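Local coordinates for water stress and hypersensitive response domain-containing protein (Archaeoglobus fulgidus DSM 4304, PDB 3BUT) that is of unknown function but, as a beta-rich member of the LEA_2 family linked to water stress and hypersensitive response, may bind lipids, at residues G47-V50 against A51-Y54; E82-V85 against T86-A89. The protein carries 4 engineered substitutions. One frame throughout, in Å; residues are numbered along the deposited sequence.

Interaction 1 (G47-V50 against A51-Y54); sequences GVKV and ADGY
Val50 and Ala51 meet at a kink in the strand, where the chain leaves 47-50 and enters 51-54. Both residues face Ile43 of the neighbouring strand and both hydrogen-bond to its backbone, which makes this a classic beta bulge. Val50 takes the nearly helical backbone conformation expected at the first position of such a bulge, and Ala51 returns to extended geometry. The extra residue sends both side chains to the buried side, one after the other, and the axes of the short pieces before and after it run at 46° to each other. Val50 sets CG1 beside its own backbone N (chi1 -60°), and this is the branch that packs toward Trp83; the methyl of Ala51 is buried next in line.

Lys49 and Asp52 flank the bulge on the exposed side. The lysine chain passes Ala51 first, with CG 3.7 Å from Ala51 O, then bends at chi3 (73°) and carries its amine across to the aspartate. Lys49 NZ stops 4.0 Å from Asp52 OD2, a long salt bridge that probably adds a modest electrostatic pull at the surface. The other carboxylate oxygen, Asp52 OD1, is hydrogen-bonded to His40 NE2, and that bond is the stronger tie on the side chain.

The bulge lies near the start of strand 48-61, an outermost strand, within this chain, of the four-stranded antiparallel sheet and the second arm of a hairpin with strand 34-45. Val50 touches Ile43 and Met45 on that partner strand and also reaches Trp83 of helix 83-89.

Interaction 2 (E82-V85 against T86-A89); sequences EWWV and THIA
With chi1 at 71°, Thr86 tucks OG1 between its own backbone N and carbonyl carbon, turning the hydroxyl back along the helix to Trp83 O. His87 has CG opposite the backbone N (chi1 176°), which sets its ring beside the Trp83 indole and obliquely across Trp84. The Thr86 OG1 bond to Trp83 O is short, 2.6 Å, and lies in the carbonyl plane on a lone pair. The same oxygen receives His87 N at 3.0 Å, an i to i+4 backbone bond. Asn46 ND2 also bonds the hydroxyl, and a valine in place of Thr86 would probably leave that amide without its mate and Trp83 O with one grip fewer.

His87 CB approaches the Trp83 indole obliquely, 3.7 Å from Trp83 CZ2, while His87 CD2 comes within 3.5 Å of Trp84 CZ3, completing an aromatic cluster. Ile88 CG2 covers a face of the Trp84 six-membered ring in a CH-pi contact, 4.1 Å from its centroid.

Thr94 OG1 bonds both Trp83 NE1 and His87 ND1, tying the helix to strand 93-105; Phe122 of strand 111-123 meets the His87 ring, and Trp84, Val85 and Ile88 pack on the second subunit.

Interaction 1 and interaction 2 come one after the other along the chain, their centres about 15 Å apart, yet they touch where helix 83-89 packs beside the start of strand 48-61. Val48 makes most of the bridge: its CG2 lies 3.8 Å from Thr86 CG2, and its CG1 lies 3.7 Å from Glu82 OE2. The same Val48 CG2 is also 4.1 Å from Trp83 CA. Further along the strand, Val50 CG1 packs 4.1 Å from Trp83 CB, at the root of a side chain of the aromatic cluster. No ligand site is established at this junction.

Interaction 1 (G47-V50 against A51-Y54)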
loop_
_atom_site.group_PDB
_atom_site.type_symbol
_atom_site.label_atom_id
_atom_site.label_comp_id
_atom_site.label_asym_id
_atom_site.label_seq_id
_atom_site.Cartn_x
_atom_site.Cartn_y
_atom_site.Cartn_z
ATOM N N GLY A 47 -11.609 1.511 -9.597
ATOM C CA GLY A 47 -12.564 0.527 -10.095
ATOM C C GLY A 47 -12.392 -0.882 -9.547
ATOM O O GLY A 47 -13.075 -1.801 -9.987
ATOM N N VAL A 48 -11.471 -1.067 -8.605
ATOM C CA VAL A 48 -11.423 -2.300 -7.821
ATOM C C VAL A 48 -12.251 -2.071 -6.556
ATOM O O VAL A 48 -11.997 -1.127 -5.810
ATOM C CB VAL A 48 -9.975 -2.695 -7.434
ATOM C CG1 VAL A 48 -9.960 -3.993 -6.634
ATOM C CG2 VAL A 48 -9.099 -2.827 -8.669
ATOM N N LYS A 49 -13.247 -2.920 -6.327
ATOM C CA LYS A 49 -14.081 -2.813 -5.132
ATOM C C LYS A 49 -13.416 -3.517 -3.952
ATOM O O LYS A 49 -13.585 -4.722 -3.756
ATOM C CB LYS A 49 -15.480 -3.375 -5.396
ATOM C CG LYS A 49 -16.510 -2.993 -4.344
ATOM C CD LYS A 49 -17.936 -3.057 -4.885
ATOM C CE LYS A 49 -18.424 -4.490 -5.069
ATOM N NZ LYS A 49 -19.848 -4.519 -5.512
ATOM N N VAL A 50 -12.668 -2.745 -3.169
ATOM C CA VAL A 50 -11.835 -3.282 -2.088
ATOM C C VAL A 50 -12.592 -3.496 -0.768
ATOM O O VAL A 50 -12.112 -4.206 0.119
ATOM C CB VAL A 50 -10.556 -2.426 -1.854
ATOM C CG1 VAL A 50 -9.699 -2.379 -3.104
ATOM C CG2 VAL A 50 -10.917 -1.028 -1.425
ATOM N N ALA A 51 -13.765 -2.874 -0.646
ATOM C CA ALA A 51 -14.655 -3.063 0.502
ATOM C C ALA A 51 -16.113 -2.971 0.065
ATOM O O ALA A 51 -16.470 -2.142 -0.775
ATOM C CB ALA A 51 -14.365 -2.037 1.588
ATOM N N ASP A 52 -16.943 -3.827 0.653
ATOM C CA ASP A 52 -18.359 -3.928 0.331
ATOM C C ASP A 52 -19.033 -4.687 1.464
ATOM O O ASP A 52 -19.000 -5.919 1.501
ATOM C CB ASP A 52 -18.537 -4.682 -0.994
ATOM C CG ASP A 52 -19.988 -4.834 -1.404
ATOM O OD1 ASP A 52 -20.747 -3.848 -1.308
ATOM O OD2 ASP A 52 -20.365 -5.943 -1.841
ATOM N N GLY A 53 -19.641 -3.963 2.397
ATOM C CA GLY A 53 -20.227 -4.619 3.558
ATOM C C GLY A 53 -21.453 -3.962 4.145
ATOM O O GLY A 53 -21.738 -2.798 3.871
ATOM N N TYR A 54 -22.178 -4.733 4.953
ATOM C CA TYR A 54 -23.295 -4.225 5.740
ATOM C C TYR A 54 -23.088 -4.518 7.220
ATOM O O TYR A 54 -22.810 -5.654 7.599
ATOM C CB TYR A 54 -24.629 -4.843 5.290
ATOM C CG TYR A 54 -25.828 -4.100 5.835
ATOM C CD1 TYR A 54 -26.378 -3.026 5.134
ATOM C CD2 TYR A 54 -26.405 -4.454 7.060
ATOM C CE1 TYR A 54 -27.470 -2.327 5.631
ATOM C CE2 TYR A 54 -27.494 -3.751 7.574
ATOM C CZ TYR A 54 -28.020 -2.690 6.852
ATOM O OH TYR A 54 -29.110 -2.002 7.333
#

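Interaction 2 (E82-V85 against T86-A89)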
loop_
_atom_site.group_PDB
_atom_site.type_symbol
_atom_site.label_atom_id
_atom_site.label_comp_id
_atom_site.label_asym_id
_atom_site.label_seq_id
_atom_site.Cartn_x
_atom_site.Cartn_y
_atom_site.Cartn_z
ATOM N N GLU A 82 -5.211 -6.547 -5.237
ATOM C CA GLU A 82 -5.440 -6.409 -6.670
ATOM C C GLU A 82 -5.642 -4.954 -7.071
ATOM O O GLU A 82 -5.723 -4.638 -8.252
ATOM C CB GLU A 82 -6.558 -7.329 -7.178
ATOM C CG GLU A 82 -7.904 -7.181 -6.501
ATOM C CD GLU A 82 -8.958 -8.089 -7.107
ATOM O OE1 GLU A 82 -8.661 -9.283 -7.336
ATOM O OE2 GLU A 82 -10.087 -7.608 -7.349
ATOM N N TRP A 83 -5.696 -4.072 -6.076
ATOM C CA TRP A 83 -5.703 -2.633 -6.327
ATOM C C TRP A 83 -4.299 -2.191 -6.701
ATOM O O TRP A 83 -4.118 -1.367 -7.594
ATOM C CB TRP A 83 -6.201 -1.840 -5.104
ATOM C CG TRP A 83 -5.571 -0.467 -5.006
ATOM C CD1 TRP A 83 -5.884 0.630 -5.751
ATOM C CD2 TRP A 83 -4.484 -0.075 -4.154
ATOM N NE1 TRP A 83 -5.079 1.684 -5.403
ATOM C CE2 TRP A 83 -4.209 1.280 -4.430
ATOM C CE3 TRP A 83 -3.721 -0.737 -3.183
ATOM C CZ2 TRP A 83 -3.205 1.990 -3.770
ATOM C CZ3 TRP A 83 -2.727 -0.032 -2.524
ATOM C CH2 TRP A 83 -2.481 1.322 -2.820
ATOM N N TRP A 84 -3.311 -2.749 -6.008
ATOM C CA TRP A 84 -1.921 -2.352 -6.172
ATOM C C TRP A 84 -1.453 -2.337 -7.627
ATOM O O TRP A 84 -0.758 -1.409 -8.048
ATOM C CB TRP A 84 -0.997 -3.207 -5.296
ATOM C CG TRP A 84 0.439 -2.833 -5.463
ATOM C CD1 TRP A 84 1.417 -3.591 -6.029
ATOM C CD2 TRP A 84 1.052 -1.583 -5.105
ATOM N NE1 TRP A 84 2.607 -2.902 -6.032
ATOM C CE2 TRP A 84 2.409 -1.667 -5.472
ATOM C CE3 TRP A 84 0.586 -0.406 -4.499
ATOM C CZ2 TRP A 84 3.309 -0.621 -5.254
ATOM C CZ3 TRP A 84 1.479 0.633 -4.286
ATOM C CH2 TRP A 84 2.823 0.518 -4.664
ATOM N N VAL A 85 -1.868 -3.349 -8.390
ATOM C CA VAL A 85 -1.631 -3.420 -9.833
ATOM C C VAL A 85 -2.069 -2.134 -10.538
ATOM O O VAL A 85 -1.301 -1.551 -11.304
ATOM C CB VAL A 85 -2.394 -4.619 -10.467
ATOM C CG1 VAL A 85 -2.043 -4.774 -11.947
ATOM C CG2 VAL A 85 -2.105 -5.914 -9.710
ATOM N N THR A 86 -3.292 -1.699 -10.240
ATOM C CA THR A 86 -3.920 -0.545 -10.886
ATOM C C THR A 86 -3.271 0.771 -10.480
ATOM O O THR A 86 -3.218 1.712 -11.275
ATOM C CB THR A 86 -5.441 -0.465 -10.583
ATOM O OG1 THR A 86 -5.655 -0.093 -9.216
ATOM C CG2 THR A 86 -6.118 -1.788 -10.827
ATOM N N HIS A 87 -2.794 0.826 -9.238
ATOM C CA HIS A 87 -2.153 2.020 -8.704
ATOM C C HIS A 87 -0.913 2.358 -9.509
ATOM O O HIS A 87 -0.826 3.441 -10.070
ATOM C CB HIS A 87 -1.805 1.860 -7.220
ATOM C CG HIS A 87 -1.068 3.031 -6.648
ATOM N ND1 HIS A 87 -1.687 4.228 -6.353
ATOM C CD2 HIS A 87 0.235 3.192 -6.322
ATOM C CE1 HIS A 87 -0.798 5.071 -5.861
ATOM N NE2 HIS A 87 0.377 4.468 -5.834
ATOM N N ILE A 88 0.023 1.420 -9.594
ATOM C CA ILE A 88 1.242 1.642 -10.369
ATOM C C ILE A 88 0.973 1.740 -11.871
ATOM O O ILE A 88 1.614 2.539 -12.547
ATOM C CB ILE A 88 2.345 0.609 -10.070
ATOM C CG1 ILE A 88 1.826 -0.810 -10.253
ATOM C CG2 ILE A 88 2.905 0.806 -8.656
ATOM C CD1 ILE A 88 2.889 -1.738 -10.634
ATOM N N ALA A 89 -0.002 0.974 -12.373
ATOM C CA ALA A 89 -0.426 1.053 -13.781
ATOM C C ALA A 89 -0.890 2.451 -14.196
ATOM O O ALA A 89 -0.746 2.842 -15.352
ATOM C CB ALA A 89 -1.510 0.040 -14.076
#